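Local coordinates for protein N-hydroxyarylamine O-acetyltransferase (Bacillus cereus, PDB 4DMO) that probably transfers acetyl groups to arylamines and N-hydroxyarylamines, using a non-canonical Cys-His-Glu catalytic triad, at residues Phe11-Ile16 and Thr37-Asn42; Ser93-Asn98 and Val106-Ile111; Val137-Glu142 and Tyr151-Glu156. All coordinates share one frame; numbering follows the deposited sequence.

Interaction 1: residues Phe11-Ile16 and Thr37-Asn42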
loop_
_atom_site.group_PDB
_atom_site.type_symbol
_atom_site.label_atom_id
_atom_site.label_comp_id
_atom_site.label_asym_id
_atom_site.label_seq_id
_atom_site.Cartn_x
_atom_site.Cartn_y
_atom_site.Cartn_z
ATOM N N PHE A 11 16.175 -3.688 -0.733
ATOM C CA PHE A 11 16.972 -2.582 -0.207
ATOM C C PHE A 11 17.348 -1.637 -1.371
ATOM O O PHE A 11 17.279 -0.407 -1.254
ATOM C CB PHE A 11 18.250 -3.085 0.478
ATOM C CG PHE A 11 18.013 -3.846 1.770
ATOM C CD1 PHE A 11 18.375 -5.176 1.877
ATOM C CD2 PHE A 11 17.451 -3.230 2.873
ATOM C CE1 PHE A 11 18.179 -5.881 3.066
ATOM C CE2 PHE A 11 17.257 -3.931 4.045
ATOM C CZ PHE A 11 17.616 -5.263 4.133
ATOM N N ALA A 12 17.729 -2.222 -2.500
ATOM C CA ALA A 12 18.110 -1.438 -3.669
ATOM C C ALA A 12 16.956 -0.535 -4.129
ATOM O O ALA A 12 17.140 0.665 -4.381
ATOM C CB ALA A 12 18.555 -2.389 -4.821
ATOM N N ARG A 13 15.770 -1.122 -4.246
ATOM C CA ARG A 13 14.579 -0.377 -4.638
ATOM C C ARG A 13 14.336 0.801 -3.685
ATOM O O ARG A 13 14.045 1.925 -4.122
ATOM C CB ARG A 13 13.368 -1.316 -4.699
ATOM C CG ARG A 13 12.102 -0.653 -5.201
ATOM C CD ARG A 13 12.211 -0.277 -6.688
ATOM N NE ARG A 13 10.899 0.040 -7.215
ATOM C CZ ARG A 13 10.361 1.249 -7.301
ATOM N NH1 ARG A 13 9.124 1.378 -7.784
ATOM N NH2 ARG A 13 11.020 2.321 -6.907
ATOM N N LEU A 14 14.487 0.563 -2.388
ATOM C CA LEU A 14 14.202 1.606 -1.398
ATOM C C LEU A 14 15.326 2.601 -1.214
ATOM O O LEU A 14 15.152 3.617 -0.525
ATOM C CB LEU A 14 13.855 0.987 -0.035
ATOM C CG LEU A 14 12.367 0.718 0.233
ATOM C CD1 LEU A 14 11.739 -0.060 -0.914
ATOM C CD2 LEU A 14 12.187 -0.035 1.545
ATOM N N HIS A 15 16.476 2.323 -1.826
ATOM C CA HIS A 15 17.667 3.175 -1.650
ATOM C C HIS A 15 18.096 3.312 -0.199
ATOM O O HIS A 15 18.451 4.408 0.258
ATOM C CB HIS A 15 17.435 4.573 -2.216
ATOM C CG HIS A 15 17.025 4.574 -3.652
ATOM N ND1 HIS A 15 17.657 3.807 -4.606
ATOM C CD2 HIS A 15 16.042 5.243 -4.301
ATOM C CE1 HIS A 15 17.085 4.008 -5.780
ATOM N NE2 HIS A 15 16.110 4.883 -5.621
ATOM N N ILE A 16 18.065 2.200 0.521
ATOM C CA ILE A 16 18.549 2.158 1.902
ATOM C C ILE A 16 19.648 1.093 2.058
ATOM O O ILE A 16 19.811 0.206 1.212
ATOM C CB ILE A 16 17.424 1.822 2.891
ATOM C CG1 ILE A 16 16.914 0.407 2.626
ATOM C CG2 ILE A 16 16.329 2.861 2.787
ATOM C CD1 ILE A 16 15.749 0.003 3.494
ATOM N N THR A 37 9.508 5.690 -2.453
ATOM C CA THR A 37 10.037 5.113 -3.685
ATOM C C THR A 37 9.042 4.298 -4.514
ATOM O O THR A 37 9.125 4.312 -5.722
ATOM C CB THR A 37 11.338 4.235 -3.418
ATOM O OG1 THR A 37 11.072 3.190 -2.460
ATOM C CG2 THR A 37 12.540 5.100 -2.961
ATOM N N VAL A 38 8.134 3.581 -3.867
ATOM C CA VAL A 38 7.181 2.745 -4.558
ATOM C C VAL A 38 5.822 3.378 -4.545
ATOM O O VAL A 38 5.208 3.536 -3.498
ATOM C CB VAL A 38 7.053 1.371 -3.916
ATOM C CG1 VAL A 38 6.246 0.466 -4.804
ATOM C CG2 VAL A 38 8.429 0.781 -3.657
ATOM N N PRO A 39 5.347 3.776 -5.719
ATOM C CA PRO A 39 4.047 4.423 -5.774
ATOM C C PRO A 39 2.869 3.450 -5.776
ATOM O O PRO A 39 2.974 2.268 -6.138
ATOM C CB PRO A 39 4.108 5.187 -7.087
ATOM C CG PRO A 39 5.023 4.424 -7.915
ATOM C CD PRO A 39 6.022 3.783 -7.015
ATOM N N PHE A 40 1.726 3.992 -5.359
ATOM C CA PHE A 40 0.445 3.335 -5.485
ATOM C C PHE A 40 -0.020 3.592 -6.896
ATOM O O PHE A 40 -0.194 4.750 -7.288
ATOM C CB PHE A 40 -0.529 3.946 -4.456
ATOM C CG PHE A 40 -1.876 3.244 -4.349
ATOM C CD1 PHE A 40 -2.005 2.063 -3.642
ATOM C CD2 PHE A 40 -2.998 3.789 -4.926
ATOM C CE1 PHE A 40 -3.249 1.422 -3.536
ATOM C CE2 PHE A 40 -4.243 3.174 -4.805
ATOM C CZ PHE A 40 -4.373 1.993 -4.122
ATOM N N GLU A 41 -0.166 2.531 -7.687
ATOM C CA GLU A 41 -0.577 2.682 -9.093
ATOM C C GLU A 41 -1.346 1.476 -9.635
ATOM O O GLU A 41 -1.149 0.333 -9.214
ATOM C CB GLU A 41 0.626 2.959 -9.988
ATOM C CG GLU A 41 1.711 1.898 -9.895
ATOM C CD GLU A 41 2.032 1.238 -11.221
ATOM O OE1 GLU A 41 1.099 0.867 -11.976
ATOM O OE2 GLU A 41 3.223 1.050 -11.469
ATOM N N ASN A 42 -2.233 1.731 -10.586
ATOM C CA ASN A 42 -3.127 0.694 -11.087
ATOM C C ASN A 42 -2.952 0.373 -12.551
ATOM O O ASN A 42 -3.853 -0.198 -13.180
ATOM C CB ASN A 42 -4.566 1.131 -10.901
ATOM C CG ASN A 42 -4.937 2.269 -11.802
ATOM O OD1 ASN A 42 -4.084 3.046 -12.231
ATOM N ND2 ASN A 42 -6.224 2.368 -12.113
#
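Arg13 reaches the head of segment 37-42 with its guanidinium, whose NH2 gives a hydrogen bond to Thr37 O (3.0 Å). The bond is bent, 133° at the hydrogen, and NH2 stands above the carbonyl plane rather than on a lone pair. With chi1 at -176° the chain leaves the helix turned away from its own N, and a bend at chi2 then swings the flat group past Thr37. One face of that group is covered by the methyl Val38 CG2, 4.2 Å from Arg13 CZ, and the Pro39 ring crosses the arginine chain at about a right angle, its CD 4.0 Å from Arg13 NH1. Because NE and NH1 are bonded to the carbonyls of Ile62 and Arg67, an arginine suits the place: its N-H groups fan out to three separate backbone oxygens. The contact joins the C-terminal ends of two successive helices, 5-14 and 27-37, the first closed by a Schellman motif with His15 at positive phi. Thr37 faces this end. Its OG1 bonds back to Ala33 O in its own helix and is brushed by Leu14 CD1 at 3.7 Å, while its methyl CG2 meets His15 CD2 at 3.8 Å. Leu14 CD1 also approaches Val38 CG2, at 4.4 Å.

Interaction 2: residues Ser93-Asn98 and Val106-Ile111. With KH2 (3-(1-methylpiperidinium-1-yl)propane-1-sulfonate), chain C.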
loop_
_atom_site.group_PDB
_atom_site.type_symbol
_atom_site.label_atom_id
_atom_site.label_comp_id
_atom_site.label_asym_id
_atom_site.label_seq_id
_atom_site.Cartn_x
_atom_site.Cartn_y
_atom_site.Cartn_z
ATOM N N SER A 93 -7.061 -10.422 5.030
ATOM C CA SER A 93 -7.997 -9.940 4.040
ATOM C C SER A 93 -8.987 -9.006 4.702
ATOM O O SER A 93 -9.371 -9.207 5.849
ATOM C CB SER A 93 -8.731 -11.126 3.394
ATOM O OG SER A 93 -9.914 -10.725 2.723
ATOM N N GLY A 94 -9.431 -8.013 3.950
ATOM C CA GLY A 94 -10.396 -7.067 4.444
ATOM C C GLY A 94 -11.099 -6.342 3.328
ATOM O O GLY A 94 -10.953 -6.680 2.157
ATOM N N THR A 95 -11.883 -5.344 3.726
ATOM C CA THR A 95 -12.653 -4.559 2.816
ATOM C C THR A 95 -12.537 -3.103 3.214
ATOM O O THR A 95 -12.721 -2.758 4.381
ATOM C CB THR A 95 -14.141 -4.972 2.857
ATOM O OG1 THR A 95 -14.282 -6.368 2.558
ATOM C CG2 THR A 95 -14.953 -4.138 1.861
ATOM N N VAL A 96 -12.257 -2.243 2.238
ATOM C CA VAL A 96 -12.140 -0.802 2.466
ATOM C C VAL A 96 -13.526 -0.171 2.616
ATOM O O VAL A 96 -14.521 -0.661 2.061
ATOM C CB VAL A 96 -11.386 -0.089 1.303
ATOM C CG1 VAL A 96 -11.325 1.452 1.526
ATOM C CG2 VAL A 96 -9.991 -0.657 1.149
ATOM N N TYR A 97 -13.575 0.905 3.397
ATOM C CA TYR A 97 -14.798 1.661 3.594
ATOM C C TYR A 97 -14.679 2.994 2.900
ATOM O O TYR A 97 -13.629 3.630 2.910
ATOM C CB TYR A 97 -15.060 1.899 5.068
ATOM C CG TYR A 97 -16.425 2.489 5.373
ATOM C CD1 TYR A 97 -17.561 1.680 5.342
ATOM C CD2 TYR A 97 -16.576 3.837 5.739
ATOM C CE1 TYR A 97 -18.801 2.178 5.637
ATOM C CE2 TYR A 97 -17.836 4.353 6.043
ATOM C CZ TYR A 97 -18.946 3.511 5.985
ATOM O OH TYR A 97 -20.216 3.967 6.279
ATOM N N ASN A 98 -15.765 3.404 2.280
ATOM C CA ASN A 98 -15.779 4.659 1.596
ATOM C C ASN A 98 -16.504 5.642 2.466
ATOM O O ASN A 98 -17.705 5.814 2.337
ATOM C CB ASN A 98 -16.466 4.500 0.257
ATOM C CG ASN A 98 -16.147 5.628 -0.686
ATOM O OD1 ASN A 98 -16.668 6.732 -0.545
ATOM N ND2 ASN A 98 -15.263 5.368 -1.641
ATOM N N VAL A 106 -15.707 -2.604 -2.709
ATOM C CA VAL A 106 -15.901 -3.982 -3.105
ATOM C C VAL A 106 -15.411 -4.915 -2.022
ATOM O O VAL A 106 -14.364 -4.683 -1.395
ATOM C CB VAL A 106 -15.200 -4.324 -4.446
ATOM C CG1 VAL A 106 -15.930 -3.669 -5.556
ATOM C CG2 VAL A 106 -13.735 -3.913 -4.437
ATOM N N ASP A 107 -16.175 -5.989 -1.828
ATOM C CA ASP A 107 -15.919 -6.956 -0.766
ATOM C C ASP A 107 -14.581 -7.664 -0.971
ATOM O O ASP A 107 -14.301 -8.176 -2.050
ATOM C CB ASP A 107 -17.042 -7.997 -0.710
ATOM C CG ASP A 107 -16.910 -8.895 0.456
ATOM O OD1 ASP A 107 -16.187 -9.905 0.355
ATOM O OD2 ASP A 107 -17.479 -8.567 1.505
ATOM N N SER A 108 -13.765 -7.674 0.081
ATOM C CA SER A 108 -12.518 -8.424 0.097
ATOM C C SER A 108 -11.542 -7.921 -0.927
ATOM O O SER A 108 -10.745 -8.676 -1.488
ATOM C CB SER A 108 -12.802 -9.905 -0.085
ATOM O OG SER A 108 -13.666 -10.353 0.941
ATOM N N GLY A 109 -11.600 -6.615 -1.147
ATOM C CA GLY A 109 -10.701 -5.938 -2.057
ATOM C C GLY A 109 -9.354 -5.585 -1.439
ATOM O O GLY A 109 -8.426 -5.213 -2.151
ATOM N N HIS A 110 -9.228 -5.698 -0.123
ATOM C CA HIS A 110 -7.995 -5.284 0.518
ATOM C C HIS A 110 -7.176 -6.450 1.041
ATOM O O HIS A 110 -7.696 -7.460 1.533
ATOM C CB HIS A 110 -8.264 -4.300 1.673
ATOM C CG HIS A 110 -7.037 -3.584 2.172
ATOM N ND1 HIS A 110 -6.498 -2.492 1.519
ATOM C CD2 HIS A 110 -6.252 -3.786 3.265
ATOM C CE1 HIS A 110 -5.442 -2.051 2.187
ATOM N NE2 HIS A 110 -5.284 -2.810 3.260
ATOM N N ILE A 111 -5.871 -6.282 0.960
ATOM C CA ILE A 111 -4.942 -7.219 1.558
ATOM C C ILE A 111 -3.952 -6.423 2.349
ATOM O O ILE A 111 -3.575 -5.343 1.933
ATOM C CB ILE A 111 -4.174 -7.996 0.518
ATOM C CG1 ILE A 111 -5.122 -8.856 -0.299
ATOM C CG2 ILE A 111 -3.058 -8.826 1.165
ATOM C CD1 ILE A 111 -5.726 -10.001 0.455
HETATM S S KH2 C . -17.161 6.512 10.077
HETATM C C1 KH2 C . -18.119 5.308 9.217
HETATM O O1 KH2 C . -16.442 7.394 9.190
HETATM N N2 KH2 C . -19.483 1.872 10.091
HETATM O O2 KH2 C . -16.199 5.942 10.992
HETATM C C4 KH2 C . -18.922 4.318 9.982
HETATM O O4 KH2 C . -17.952 7.368 10.938
HETATM C C7 KH2 C . -18.630 2.908 9.643
HETATM C C11 KH2 C . -19.374 1.722 11.500
HETATM C C12 KH2 C . -19.897 -0.522 9.652
HETATM C C13 KH2 C . -21.527 1.087 9.055
HETATM C C14 KH2 C . -21.311 -0.124 9.894
HETATM C C15 KH2 C . -20.828 2.192 9.766
HETATM C C16 KH2 C . -19.064 0.682 9.409
HETATM O O HOH W 1 -8.778 -9.534 0.195
HETATM O O HOH W 2 -12.563 -10.133 3.464
HETATM O O HOH W 3 -12.081 -3.313 -0.521
#
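Gly94 and His110 pair through two backbone hydrogen bonds, Gly94 N to His110 O and His110 N to Gly94 O, both 3.0 Å. Gly94 O also receives a CA-H...O contact from Ser108 CA at 3.1 Å. Beyond the paired residues a side chain takes over: Thr95 OG1 accepts from Ser108 N at 2.8 Å, nearly straight at 170°, because chi1 of -57° sets the hydroxyl beside the threonine's own N and turns it to the facing loop. These bonds hold a beta hairpin, strands 88-98 and 103-117, whose second strand is interrupted by a type II turn at Val106-Gly109 and a classic bulge in which Gly109 and His110 both face Gly94. Gly109 fits because a CB there would run into Val106 CG2.

Water carries further links. One molecule accepts from Ser93 OG and donates to Ser108 O and His110 O; another donates to both serine hydroxyls; a third joins Val96 N to Val106 O. By van der Waals contact, Val96 CG2 lies 4.0 Å from His110 ND1, helping to pack the imidazole, whose NE2 bonds to Glu125 and which also touches Cys71, an arrangement consistent with the Cys-His-Glu triad. Farther along, KH2 C7 lies over one face of the Tyr97 ring, offset toward the rim; the closest approach is Tyr97 CE2 to KH2 C1, 3.3 Å, and Trp104 meets this ring edge-to-face.

Interaction 3: residues Val137-Glu142 and Tyr151-Glu156; sequences VPFLGE and YRIRKE
Ile153 lays its terminal methyl over one face of the Phe139 ring, a CH-pi contact with CD1 3.8 Å from the ring centroid and 25° off the normal. The methyl is displaced toward the rim, so that Phe139 CD1 is the ring atom closest to Ile153 CD1, at 3.4 Å. The extended isoleucine chain (chi2 177°) carries CD1 out to the ring, and its inner part is used as well: Ile153 CG1 packs against Val137 CG1 at 3.6 Å. Ile153 CG2 reaches Phe139 CD2 at 4.2 Å, so both branches of the isoleucine meet the ring.

The backbones share no direct hydrogen bond; water bridges them. One molecule donates to Pro138 O and Glu142 O and accepts from Ile153 N at 2.9 Å, gripping three backbone atoms, and a second donates to Gly141 O and Ile153 O. The type I turn Pro138-Gly141 brings Pro138 O and Gly141 O to these waters. Gly141, with phi 120°, suits the last position because a side chain there would strike the carbonyl oxygen of Leu140. Arg152 CB lies 3.7 Å from Gly141 O, while the extended remainder of this arginine leads away, its NE in a salt bridge to Glu166 and its guanidinium in a cation-pi contact with Trp182.

Strand 137-138 is the outermost strand at one end of the eight-stranded antiparallel sheet, and strand 149-158 is next to last at the other, beside 144-146. The sheet therefore curls until its ends approach, consistent with the beta barrel of this family, and Phe139 and Ile153 pack between strands 120-124 and 163-168.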
loop_
_atom_site.group_PDB
_atom_site.type_symbol
_atom_site.label_atom_id
_atom_site.label_comp_id
_atom_site.label_asym_id
_atom_site.label_seq_id
_atom_site.Cartn_x
_atom_site.Cartn_y
_atom_site.Cartn_z
ATOM N N VAL A 137 1.431 -0.475 13.112
ATOM C CA VAL A 137 0.328 -0.047 13.942
ATOM C C VAL A 137 0.037 -1.168 14.941
ATOM O O VAL A 137 -0.363 -2.283 14.561
ATOM C CB VAL A 137 -0.950 0.251 13.111
ATOM C CG1 VAL A 137 -2.057 0.803 14.047
ATOM C CG2 VAL A 137 -0.642 1.225 11.975
ATOM N N PRO A 138 0.248 -0.881 16.225
ATOM C CA PRO A 138 0.035 -1.903 17.248
ATOM C C PRO A 138 -1.441 -2.194 17.451
ATOM O O PRO A 138 -2.267 -1.291 17.566
ATOM C CB PRO A 138 0.631 -1.270 18.500
ATOM C CG PRO A 138 0.440 0.218 18.288
ATOM C CD PRO A 138 0.600 0.433 16.797
ATOM N N PHE A 139 -1.758 -3.473 17.492
ATOM C CA PHE A 139 -3.100 -3.911 17.791
ATOM C C PHE A 139 -3.546 -3.484 19.206
ATOM O O PHE A 139 -4.746 -3.423 19.477
ATOM C CB PHE A 139 -3.194 -5.431 17.655
ATOM C CG PHE A 139 -3.508 -5.904 16.256
ATOM C CD1 PHE A 139 -2.607 -5.718 15.224
ATOM C CD2 PHE A 139 -4.711 -6.553 15.987
ATOM C CE1 PHE A 139 -2.891 -6.171 13.942
ATOM C CE2 PHE A 139 -5.021 -7.003 14.698
ATOM C CZ PHE A 139 -4.098 -6.821 13.678
ATOM N N LEU A 140 -2.588 -3.194 20.092
ATOM C CA LEU A 140 -2.896 -2.746 21.460
ATOM C C LEU A 140 -3.685 -1.445 21.491
ATOM O O LEU A 140 -4.274 -1.101 22.511
ATOM C CB LEU A 140 -1.636 -2.621 22.324
ATOM C CG LEU A 140 -1.179 -3.936 22.962
ATOM C CD1 LEU A 140 -0.088 -3.685 23.980
ATOM C CD2 LEU A 140 -2.327 -4.719 23.595
ATOM N N GLY A 141 -3.647 -0.689 20.405
ATOM C CA GLY A 141 -4.652 0.328 20.211
ATOM C C GLY A 141 -4.055 1.695 20.114
ATOM O O GLY A 141 -4.749 2.656 19.806
ATOM N N GLU A 142 -2.759 1.753 20.365
ATOM C CA GLU A 142 -2.000 2.988 20.381
ATOM C C GLU A 142 -2.111 3.751 19.060
ATOM O O GLU A 142 -2.111 3.163 17.972
ATOM C CB GLU A 142 -0.532 2.635 20.672
ATOM C CG GLU A 142 0.371 3.791 21.015
ATOM C CD GLU A 142 0.443 4.020 22.507
ATOM O OE1 GLU A 142 -0.563 3.724 23.187
ATOM O OE2 GLU A 142 1.500 4.483 22.994
ATOM N N TYR A 151 -3.517 7.041 12.926
ATOM C CA TYR A 151 -3.996 5.680 12.675
ATOM C C TYR A 151 -4.027 4.845 13.929
ATOM O O TYR A 151 -3.127 4.942 14.746
ATOM C CB TYR A 151 -3.096 4.968 11.649
ATOM C CG TYR A 151 -3.058 5.666 10.327
ATOM C CD1 TYR A 151 -2.200 6.740 10.110
ATOM C CD2 TYR A 151 -3.914 5.291 9.301
ATOM C CE1 TYR A 151 -2.172 7.393 8.883
ATOM C CE2 TYR A 151 -3.904 5.954 8.076
ATOM C CZ TYR A 151 -3.014 6.996 7.880
ATOM O OH TYR A 151 -3.000 7.661 6.678
ATOM N N ARG A 152 -5.060 4.017 14.079
ATOM C CA ARG A 152 -5.161 3.132 15.235
ATOM C C ARG A 152 -6.030 1.944 14.892
ATOM O O ARG A 152 -6.934 2.018 14.040
ATOM C CB ARG A 152 -5.755 3.873 16.458
ATOM C CG ARG A 152 -7.277 3.885 16.494
ATOM C CD ARG A 152 -7.879 4.747 17.618
ATOM N NE ARG A 152 -9.310 5.009 17.394
ATOM C CZ ARG A 152 -10.060 5.839 18.127
ATOM N NH1 ARG A 152 -9.524 6.500 19.154
ATOM N NH2 ARG A 152 -11.342 6.033 17.833
ATOM N N ILE A 153 -5.798 0.861 15.604
ATOM C CA ILE A 153 -6.589 -0.341 15.408
ATOM C C ILE A 153 -7.603 -0.498 16.532
ATOM O O ILE A 153 -7.305 -0.192 17.675
ATOM C CB ILE A 153 -5.678 -1.569 15.412
ATOM C CG1 ILE A 153 -4.788 -1.552 14.160
ATOM C CG2 ILE A 153 -6.512 -2.837 15.519
ATOM C CD1 ILE A 153 -3.810 -2.679 14.134
ATOM N N ARG A 154 -8.799 -0.970 16.212
ATOM C CA ARG A 154 -9.747 -1.343 17.246
ATOM C C ARG A 154 -10.341 -2.688 16.908
ATOM O O ARG A 154 -10.600 -2.995 15.742
ATOM C CB ARG A 154 -10.843 -0.283 17.429
ATOM C CG ARG A 154 -10.321 1.025 18.014
ATOM C CD ARG A 154 -11.441 1.831 18.712
ATOM N NE ARG A 154 -12.396 2.408 17.764
ATOM C CZ ARG A 154 -13.656 1.991 17.586
ATOM N NH1 ARG A 154 -14.153 0.977 18.285
ATOM N NH2 ARG A 154 -14.426 2.572 16.678
ATOM N N LYS A 155 -10.499 -3.515 17.929
ATOM C CA LYS A 155 -11.240 -4.754 17.779
ATOM C C LYS A 155 -12.698 -4.356 17.663
ATOM O O LYS A 155 -13.245 -3.705 18.545
ATOM C CB LYS A 155 -11.015 -5.670 18.986
ATOM C CG LYS A 155 -11.274 -7.152 18.716
ATOM C CD LYS A 155 -11.105 -7.985 20.003
ATOM C CE LYS A 155 -11.046 -9.490 19.729
ATOM N NZ LYS A 155 -12.307 -9.984 19.092
ATOM N N GLU A 156 -13.313 -4.703 16.545
ATOM C CA GLU A 156 -14.702 -4.364 16.315
ATOM C C GLU A 156 -15.318 -5.176 15.184
ATOM O O GLU A 156 -14.869 -5.152 14.035
ATOM C CB GLU A 156 -14.859 -2.890 16.017
ATOM C CG GLU A 156 -16.309 -2.507 15.841
ATOM C CD GLU A 156 -16.510 -1.014 15.720
ATOM O OE1 GLU A 156 -16.889 -0.570 14.621
ATOM O OE2 GLU A 156 -16.293 -0.285 16.725
HETATM O O HOH W 4 -3.384 1.079 17.194
HETATM O O HOH W 5 -7.212 2.107 19.405
#

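Overall arrangement
Interactions 1 and 2 are mostly buried and lie on opposite sides of the chain's centre, about 23 Å apart between centres; interaction 3, farther out, is partly buried. The first joins the ends of two helices in the N-terminal part and depends on a charged side chain serving backbone carbonyls. Interactions 2 and 3 both belong to the eight-stranded sheet, yet differ in chemistry: neighbouring strands in interaction 2 are bonded directly, with water added, whereas segments 137-142 and 151-156, from near opposite ends of that sheet, meet through apolar side chains and bridging waters. Of the three, interaction 2 holds the probable catalytic histidine and a ligand-pocket residue.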